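Local atomic coordinates of alanine racemase (Corynebacterium glutamicum, PDB entry 2DY3), a protein that belongs to the alanine racemase family of pyridoxal-5'-phosphate proteins, which join a TIM-barrel N-terminal domain to a largely beta C-terminal domain and here form a dimer. Residues Glu239-Val244 against Gly321-Ile326; Val268-Ala273 against Met304-Ile309; Asp295-Gly300 against Val308-Asp313. All coordinates share one frame; numbering follows the deposited sequence.

Contact 1: residues Glu239-Val244 against Gly321-Ile326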
loop_
_atom_site.group_PDB
_atom_site.type_symbol
_atom_site.label_atom_id
_atom_site.label_comp_id
_atom_site.label_asym_id
_atom_site.label_seq_id
_atom_site.Cartn_x
_atom_site.Cartn_y
_atom_site.Cartn_z
ATOM N N GLU B 239 -10.937 -3.335 -9.587
ATOM C CA GLU B 239 -11.271 -2.930 -10.946
ATOM C C GLU B 239 -11.120 -1.433 -11.202
ATOM O O GLU B 239 -11.287 -0.602 -10.305
ATOM C CB GLU B 239 -12.708 -3.361 -11.282
ATOM C CG GLU B 239 -13.783 -2.633 -10.493
ATOM C CD GLU B 239 -15.170 -3.250 -10.656
ATOM O OE1 GLU B 239 -16.151 -2.644 -10.181
ATOM O OE2 GLU B 239 -15.282 -4.343 -11.249
ATOM N N ALA B 240 -10.810 -1.102 -12.448
ATOM C CA ALA B 240 -10.631 0.283 -12.846
ATOM C C ALA B 240 -11.427 0.566 -14.106
ATOM O O ALA B 240 -11.796 -0.345 -14.845
ATOM C CB ALA B 240 -9.149 0.565 -13.093
ATOM N N LYS B 241 -11.706 1.838 -14.338
ATOM C CA LYS B 241 -12.428 2.238 -15.527
ATOM C C LYS B 241 -11.389 2.813 -16.481
ATOM O O LYS B 241 -10.580 3.659 -16.088
ATOM C CB LYS B 241 -13.490 3.277 -15.166
ATOM C CG LYS B 241 -14.532 2.725 -14.200
ATOM C CD LYS B 241 -15.799 3.557 -14.188
ATOM C CE LYS B 241 -16.911 2.831 -13.441
ATOM N NZ LYS B 241 -18.177 3.612 -13.414
ATOM N N VAL B 242 -11.396 2.332 -17.719
ATOM C CA VAL B 242 -10.456 2.796 -18.726
ATOM C C VAL B 242 -10.599 4.299 -18.918
ATOM O O VAL B 242 -11.697 4.801 -19.153
ATOM C CB VAL B 242 -10.700 2.079 -20.072
ATOM C CG1 VAL B 242 -9.705 2.579 -21.125
ATOM C CG2 VAL B 242 -10.575 0.572 -19.881
ATOM N N SER B 243 -9.488 5.017 -18.814
ATOM C CA SER B 243 -9.517 6.465 -18.960
ATOM C C SER B 243 -9.460 6.901 -20.415
ATOM O O SER B 243 -10.110 7.868 -20.807
ATOM C CB SER B 243 -8.347 7.088 -18.201
ATOM O OG SER B 243 -7.114 6.614 -18.706
ATOM N N VAL B 244 -8.676 6.189 -21.214
ATOM C CA VAL B 244 -8.541 6.527 -22.620
ATOM C C VAL B 244 -8.222 5.307 -23.473
ATOM O O VAL B 244 -7.495 4.407 -23.045
ATOM C CB VAL B 244 -7.401 7.568 -22.851
ATOM C CG1 VAL B 244 -7.285 7.888 -24.325
ATOM C CG2 VAL B 244 -7.663 8.838 -22.071
ATOM N N GLY B 321 -14.129 4.338 -20.224
ATOM C CA GLY B 321 -15.231 4.192 -19.291
ATOM C C GLY B 321 -15.554 2.727 -19.055
ATOM O O GLY B 321 -16.305 2.383 -18.143
ATOM N N ALA B 322 -14.979 1.859 -19.883
ATOM C CA ALA B 322 -15.202 0.424 -19.755
ATOM C C ALA B 322 -14.557 -0.069 -18.465
ATOM O O ALA B 322 -13.483 0.396 -18.080
ATOM C CB ALA B 322 -14.606 -0.305 -20.947
ATOM N N LYS B 323 -15.224 -1.006 -17.796
ATOM C CA LYS B 323 -14.716 -1.567 -16.553
ATOM C C LYS B 323 -13.686 -2.657 -16.810
ATOM O O LYS B 323 -13.979 -3.666 -17.463
ATOM C CB LYS B 323 -15.859 -2.159 -15.729
ATOM C CG LYS B 323 -16.795 -1.130 -15.119
ATOM C CD LYS B 323 -18.031 -1.805 -14.545
ATOM C CE LYS B 323 -17.670 -2.904 -13.552
ATOM N NZ LYS B 323 -18.887 -3.583 -12.996
ATOM N N ALA B 324 -12.480 -2.447 -16.291
ATOM C CA ALA B 324 -11.400 -3.416 -16.435
ATOM C C ALA B 324 -11.137 -4.105 -15.092
ATOM O O ALA B 324 -10.704 -3.464 -14.130
ATOM C CB ALA B 324 -10.135 -2.718 -16.916
ATOM N N VAL B 325 -11.408 -5.402 -15.028
ATOM C CA VAL B 325 -11.181 -6.176 -13.810
ATOM C C VAL B 325 -9.720 -6.620 -13.753
ATOM O O VAL B 325 -9.241 -7.298 -14.655
ATOM C CB VAL B 325 -12.090 -7.448 -13.758
ATOM C CG1 VAL B 325 -11.762 -8.283 -12.524
ATOM C CG2 VAL B 325 -13.567 -7.044 -13.748
ATOM N N ILE B 326 -9.013 -6.224 -12.699
ATOM C CA ILE B 326 -7.615 -6.607 -12.532
ATOM C C ILE B 326 -7.627 -8.010 -11.929
ATOM O O ILE B 326 -6.858 -8.885 -12.333
ATOM C CB ILE B 326 -6.880 -5.601 -11.620
ATOM C CG1 ILE B 326 -6.891 -4.216 -12.291
ATOM C CG2 ILE B 326 -5.464 -6.081 -11.344
ATOM C CD1 ILE B 326 -6.337 -3.084 -11.432
#

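Contact 2: residues Val268-Ala273 against Met304-Ile309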
loop_
_atom_site.group_PDB
_atom_site.type_symbol
_atom_site.label_atom_id
_atom_site.label_comp_id
_atom_site.label_asym_id
_atom_site.label_seq_id
_atom_site.Cartn_x
_atom_site.Cartn_y
_atom_site.Cartn_z
ATOM N N VAL B 268 -4.679 0.556 -27.854
ATOM C CA VAL B 268 -4.261 0.288 -26.489
ATOM C C VAL B 268 -5.253 1.056 -25.634
ATOM O O VAL B 268 -5.920 1.970 -26.121
ATOM C CB VAL B 268 -2.827 0.810 -26.169
ATOM C CG1 VAL B 268 -1.811 0.106 -27.040
ATOM C CG2 VAL B 268 -2.754 2.317 -26.344
ATOM N N ALA B 269 -5.363 0.669 -24.371
ATOM C CA ALA B 269 -6.260 1.338 -23.444
ATOM C C ALA B 269 -5.469 1.672 -22.185
ATOM O O ALA B 269 -4.591 0.916 -21.768
ATOM C CB ALA B 269 -7.454 0.433 -23.102
ATOM N N VAL B 270 -5.768 2.822 -21.597
ATOM C CA VAL B 270 -5.087 3.241 -20.386
ATOM C C VAL B 270 -5.998 2.989 -19.194
ATOM O O VAL B 270 -7.162 3.375 -19.209
ATOM C CB VAL B 270 -4.735 4.742 -20.442
ATOM C CG1 VAL B 270 -3.979 5.151 -19.185
ATOM C CG2 VAL B 270 -3.887 5.028 -21.681
ATOM N N VAL B 271 -5.490 2.305 -18.176
ATOM C CA VAL B 271 -6.291 2.067 -16.986
ATOM C C VAL B 271 -5.621 2.827 -15.848
ATOM O O VAL B 271 -4.430 2.671 -15.592
ATOM C CB VAL B 271 -6.438 0.544 -16.685
ATOM C CG1 VAL B 271 -5.468 -0.246 -17.532
ATOM C CG2 VAL B 271 -6.250 0.266 -15.210
ATOM N N PRO B 272 -6.386 3.697 -15.179
ATOM C CA PRO B 272 -5.986 4.554 -14.061
ATOM C C PRO B 272 -5.535 3.863 -12.779
ATOM O O PRO B 272 -6.142 4.044 -11.728
ATOM C CB PRO B 272 -7.225 5.425 -13.843
ATOM C CG PRO B 272 -8.329 4.484 -14.149
ATOM C CD PRO B 272 -7.834 3.820 -15.428
ATOM N N ALA B 273 -4.463 3.085 -12.877
ATOM C CA ALA B 273 -3.892 2.391 -11.725
ATOM C C ALA B 273 -2.394 2.213 -11.977
ATOM O O ALA B 273 -2.006 1.688 -13.024
ATOM C CB ALA B 273 -4.566 1.038 -11.536
ATOM N N MET B 304 3.567 5.353 -12.366
ATOM C CA MET B 304 3.082 5.693 -11.042
ATOM C C MET B 304 1.564 5.739 -10.931
ATOM O O MET B 304 0.993 5.253 -9.953
ATOM C CB MET B 304 3.678 7.033 -10.589
ATOM C CG MET B 304 3.590 7.244 -9.085
ATOM S SD MET B 304 4.547 8.647 -8.430
ATOM C CE MET B 304 3.390 9.271 -7.257
ATOM N N ASP B 305 0.905 6.298 -11.938
ATOM C CA ASP B 305 -0.547 6.425 -11.881
ATOM C C ASP B 305 -1.330 5.549 -12.845
ATOM O O ASP B 305 -2.559 5.513 -12.783
ATOM C CB ASP B 305 -0.938 7.885 -12.126
ATOM C CG ASP B 305 -0.119 8.853 -11.302
ATOM O OD1 ASP B 305 -0.178 8.795 -10.054
ATOM O OD2 ASP B 305 0.588 9.673 -11.910
ATOM N N GLN B 306 -0.639 4.839 -13.731
ATOM C CA GLN B 306 -1.345 4.028 -14.709
ATOM C C GLN B 306 -0.502 2.981 -15.433
ATOM O O GLN B 306 0.728 2.969 -15.344
ATOM C CB GLN B 306 -1.979 4.965 -15.753
ATOM C CG GLN B 306 -1.024 6.072 -16.229
ATOM C CD GLN B 306 -1.617 6.976 -17.301
ATOM O OE1 GLN B 306 -2.649 7.618 -17.098
ATOM N NE2 GLN B 306 -0.955 7.034 -18.451
ATOM N N PHE B 307 -1.192 2.086 -16.135
ATOM C CA PHE B 307 -0.537 1.071 -16.949
ATOM C C PHE B 307 -1.377 0.909 -18.208
ATOM O O PHE B 307 -2.520 1.371 -18.263
ATOM C CB PHE B 307 -0.378 -0.269 -16.215
ATOM C CG PHE B 307 -1.667 -0.973 -15.899
ATOM C CD1 PHE B 307 -2.279 -0.806 -14.667
ATOM C CD2 PHE B 307 -2.230 -1.864 -16.808
ATOM C CE1 PHE B 307 -3.417 -1.513 -14.345
ATOM C CE2 PHE B 307 -3.371 -2.575 -16.488
ATOM C CZ PHE B 307 -3.965 -2.400 -15.255
ATOM N N VAL B 308 -0.815 0.254 -19.215
ATOM C CA VAL B 308 -1.507 0.095 -20.488
ATOM C C VAL B 308 -1.770 -1.358 -20.853
ATOM O O VAL B 308 -1.019 -2.259 -20.469
ATOM C CB VAL B 308 -0.671 0.743 -21.627
ATOM C CG1 VAL B 308 -1.484 0.827 -22.904
ATOM C CG2 VAL B 308 -0.186 2.116 -21.188
ATOM N N ILE B 309 -2.846 -1.570 -21.602
ATOM C CA ILE B 309 -3.218 -2.904 -22.059
ATOM C C ILE B 309 -3.436 -2.836 -23.568
ATOM O O ILE B 309 -3.834 -1.790 -24.102
ATOM C CB ILE B 309 -4.525 -3.397 -21.387
ATOM C CG1 ILE B 309 -5.697 -2.498 -21.790
ATOM C CG2 ILE B 309 -4.369 -3.391 -19.873
ATOM C CD1 ILE B 309 -7.039 -2.994 -21.280
#

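Contact 3: residues Asp295-Gly300 against Val308-Asp313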
loop_
_atom_site.group_PDB
_atom_site.type_symbol
_atom_site.label_atom_id
_atom_site.label_comp_id
_atom_site.label_asym_id
_atom_site.label_seq_id
_atom_site.Cartn_x
_atom_site.Cartn_y
_atom_site.Cartn_z
ATOM N N ASP B 295 -10.121 -11.061 -21.795
ATOM C CA ASP B 295 -8.781 -10.652 -21.404
ATOM C C ASP B 295 -8.059 -9.759 -22.398
ATOM O O ASP B 295 -8.240 -9.865 -23.604
ATOM C CB ASP B 295 -7.908 -11.879 -21.135
ATOM C CG ASP B 295 -8.269 -12.585 -19.843
ATOM O OD1 ASP B 295 -9.074 -12.034 -19.064
ATOM O OD2 ASP B 295 -7.734 -13.687 -19.603
ATOM N N TYR B 296 -7.233 -8.872 -21.856
ATOM C CA TYR B 296 -6.417 -7.957 -22.637
ATOM C C TYR B 296 -5.127 -7.834 -21.831
ATOM O O TYR B 296 -5.124 -7.344 -20.701
ATOM C CB TYR B 296 -7.106 -6.595 -22.786
ATOM C CG TYR B 296 -8.412 -6.653 -23.550
ATOM C CD1 TYR B 296 -9.630 -6.753 -22.886
ATOM C CD2 TYR B 296 -8.424 -6.631 -24.940
ATOM C CE1 TYR B 296 -10.824 -6.829 -23.589
ATOM C CE2 TYR B 296 -9.605 -6.708 -25.649
ATOM C CZ TYR B 296 -10.802 -6.808 -24.975
ATOM O OH TYR B 296 -11.974 -6.890 -25.692
ATOM N N PRO B 297 -4.011 -8.295 -22.406
ATOM C CA PRO B 297 -2.690 -8.270 -21.779
ATOM C C PRO B 297 -2.131 -6.885 -21.491
ATOM O O PRO B 297 -2.258 -5.966 -22.301
ATOM C CB PRO B 297 -1.831 -9.034 -22.773
ATOM C CG PRO B 297 -2.422 -8.606 -24.081
ATOM C CD PRO B 297 -3.914 -8.739 -23.807
ATOM N N GLN B 298 -1.522 -6.745 -20.319
ATOM C CA GLN B 298 -0.900 -5.491 -19.922
ATOM C C GLN B 298 0.368 -5.410 -20.764
ATOM O O GLN B 298 0.998 -6.431 -21.032
ATOM C CB GLN B 298 -0.570 -5.527 -18.421
ATOM C CG GLN B 298 0.285 -4.375 -17.886
ATOM C CD GLN B 298 1.743 -4.506 -18.275
ATOM O OE1 GLN B 298 2.241 -5.614 -18.468
ATOM N NE2 GLN B 298 2.440 -3.377 -18.378
ATOM N N VAL B 299 0.727 -4.208 -21.197
ATOM C CA VAL B 299 1.920 -4.015 -22.014
ATOM C C VAL B 299 2.685 -2.772 -21.584
ATOM O O VAL B 299 2.109 -1.834 -21.043
ATOM C CB VAL B 299 1.562 -3.838 -23.507
ATOM C CG1 VAL B 299 0.982 -5.121 -24.067
ATOM C CG2 VAL B 299 0.573 -2.698 -23.663
ATOM N N GLY B 300 3.988 -2.778 -21.839
ATOM C CA GLY B 300 4.812 -1.636 -21.502
ATOM C C GLY B 300 5.129 -1.501 -20.029
ATOM O O GLY B 300 4.926 -2.423 -19.243
ATOM N N VAL B 308 -0.815 0.254 -19.215
ATOM C CA VAL B 308 -1.507 0.095 -20.488
ATOM C C VAL B 308 -1.770 -1.358 -20.853
ATOM O O VAL B 308 -1.019 -2.259 -20.469
ATOM C CB VAL B 308 -0.671 0.743 -21.627
ATOM C CG1 VAL B 308 -1.484 0.827 -22.904
ATOM C CG2 VAL B 308 -0.186 2.116 -21.188
ATOM N N ILE B 309 -2.846 -1.570 -21.602
ATOM C CA ILE B 309 -3.218 -2.904 -22.059
ATOM C C ILE B 309 -3.436 -2.836 -23.568
ATOM O O ILE B 309 -3.834 -1.790 -24.102
ATOM C CB ILE B 309 -4.525 -3.397 -21.387
ATOM C CG1 ILE B 309 -5.697 -2.498 -21.790
ATOM C CG2 ILE B 309 -4.369 -3.391 -19.873
ATOM C CD1 ILE B 309 -7.039 -2.994 -21.280
ATOM N N SER B 310 -3.168 -3.942 -24.256
ATOM C CA SER B 310 -3.349 -3.977 -25.697
ATOM C C SER B 310 -4.702 -4.574 -26.055
ATOM O O SER B 310 -5.082 -5.640 -25.570
ATOM C CB SER B 310 -2.223 -4.774 -26.372
ATOM O OG SER B 310 -2.141 -6.091 -25.865
ATOM N N LEU B 311 -5.425 -3.864 -26.906
ATOM C CA LEU B 311 -6.740 -4.286 -27.352
ATOM C C LEU B 311 -6.618 -4.964 -28.716
ATOM O O LEU B 311 -7.597 -5.479 -29.257
ATOM C CB LEU B 311 -7.651 -3.063 -27.471
ATOM C CG LEU B 311 -7.710 -2.121 -26.266
ATOM C CD1 LEU B 311 -8.618 -0.936 -26.583
ATOM C CD2 LEU B 311 -8.225 -2.881 -25.046
ATOM N N GLY B 312 -5.413 -4.967 -29.271
ATOM C CA GLY B 312 -5.236 -5.554 -30.587
ATOM C C GLY B 312 -5.984 -4.649 -31.546
ATOM O O GLY B 312 -5.812 -3.430 -31.504
ATOM N N ASP B 313 -6.826 -5.218 -32.401
ATOM C CA ASP B 313 -7.589 -4.395 -33.334
ATOM C C ASP B 313 -8.888 -3.960 -32.668
ATOM O O ASP B 313 -9.776 -3.408 -33.311
ATOM C CB ASP B 313 -7.887 -5.173 -34.617
ATOM C CG ASP B 313 -8.744 -6.385 -34.370
ATOM O OD1 ASP B 313 -8.379 -7.213 -33.506
ATOM O OD2 ASP B 313 -9.787 -6.508 -35.042
HETATM O O HOH W 1 1.722 -0.443 -18.955
#

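Contact 1: residues Glu239-Val244 against Gly321-Ile326
Glu239 and Lys323 meet at a slant on one face of an antiparallel strand pair in the beta-rich C-terminal domain of this alanine racemase, where strands 236-247 and 323-325 run together. The carboxylate of Glu239 rides on an extended chain, with CG wedged between its own backbone N and carbonyl carbon (chi1 67°). It comes up against the aliphatic end of Lys323 rather than squarely onto its ammonium group: Glu239 OE2 is 3.6 Å from Lys323 CE. The lysine bends at chi3 (55°) to bring that carbon across. The same oxygen, Glu239 OE2, also lies 4.1 Å from the CG2 methyl of Val325, so the acid spans a charged and an apolar neighbour. Lys241 shares this face, its CE 4.3 Å from Lys323 CG.

The opposite face is small and apolar. Ala240 and Ala324 point there together, Ala240 against strand 267-271 and Ala324 against strand 288-291. Beyond the regular pairing, Val242 CG2 sits beside its own backbone N and reaches back toward both alanines of the partner segment, 4.3 Å from Ala322 CB.

Four backbone bonds join the two segments. Ala240 and Ala324 exchange two of them, Val242 N donates to Ala322 O, and at the end of the run Gly321 N donates to Val242 O at 2.7 Å.

Contact 2: residues Val268-Ala273 against Met304-Ile309
Val271 holds both methyls against the ring of Phe307 in a nearly eclipsed conformation, with CG1 only 12° from its backbone N in chi1. Its CG1 lies over one face of the ring as a CH-pi contact, 3.6 Å from the centroid. It is displaced toward the CE2 rim, where Val271 CG1 and Phe307 CE2 close to 3.3 Å. CG2 reaches the rim at CE1 and CZ. This is tight packing, consistent with the strained torsion. At the ring edge, near its plane, the carbonyl oxygen of Ala273 is 3.0 Å from Phe307 CD1.

That carbonyl is brought in by an inverse gamma turn centred on Pro272, closed by Ala273 N donating to Val271 O at 2.7 Å. The same Val271 O accepts a weak bond from Phe307 N, while Val271 N gives a straighter one to Phe307 O. Farther along the antiparallel pair, Ala269 and Ile309 exchange two backbone bonds, and Ala269 CB meets Ile309 CG1 at 3.7 Å.

The face bearing Val270 and Val308 is different. Val270 CG1 rests almost equally far from CD, OE1 and NE2 of Gln306 (3.5 Å to CD), so the methyl lies against the flat amide and not at one end. Past it, Asp305 touches the bound pyridoxal-5'-phosphate, and its OD1 forms a salt bridge with Arg355 NH2; Lys34 of the second subunit packs on Asp305. The hydrocarbon pairing of the strands thus gives way, at Asp305, to a salt bridge beside the cofactor.

Contact 3: residues Asp295-Gly300 against Val308-Asp313
Gln298 leans over the carbonyl of Val308, and its side chain can be followed outward atom by atom. CB is 3.9 Å from Val308 O, and CG, anti to the backbone N (chi1 171°), comes nearer, with Gln298 CG 3.6 Å from that same oxygen. CG also packs on the ring of Phe307. There the chain bends at chi2 (-75°); CD still lies near Val308 O before the amide turns to its polar partners. OE1 accepts a bond from Gly285 N, and NE2 donates to a water at 3.1 Å. This water also receives Val308 N, 2.6 Å away, and donates to Val299 O. Val308 N and Val299 O are therefore bridged through the water, while Val299 N donates directly to Val308 O at 2.7 Å. The amide thus has a hand in fixing the water that joins the strands.

Farther along, Ser310 N donates to Pro297 O, and the Ser310 hydroxyl lies close against the proline ring, with OG 3.1 Å from Pro297 CG. Tyr296 makes the apolar end of the contact. Leu311 CD2 sits over one face of its ring, 4.2 Å from the centroid, in a CH-pi contact. Ser310 O approaches the ring edge near its plane, 3.5 Å from Tyr296 CD2, and Tyr296 CB packs on the CD1 end of Ile309. The whole is a beta hairpin of strands 294-299 and 307-312; on its other edge, toward strand 267-271, the second strand carries a classic beta bulge, Leu311 and Gly312 both facing Phe267.

How the contacts relate
All three contacts belong to one mixed sheet of the C-terminal domain. Strand 307-312 is common to contacts 2 and 3, pairing with 267-271 in one and 294-299 in the other, so Val308 and Ile309 serve both. Contact 1 joins on through strand 236-247: Val244 O lies 2.8 Å from Val270 N, a probable hydrogen bond to contact 2. Contacts 1 and 3 do not touch; their centres are about 12 Å apart. Contact 2 is the most buried, and aliphatic and aromatic packing dominates it, although its Asp305 end reaches the cofactor. Contact 1 is partly buried, with charged chains on one face; contact 3, largely buried, includes a bridging water.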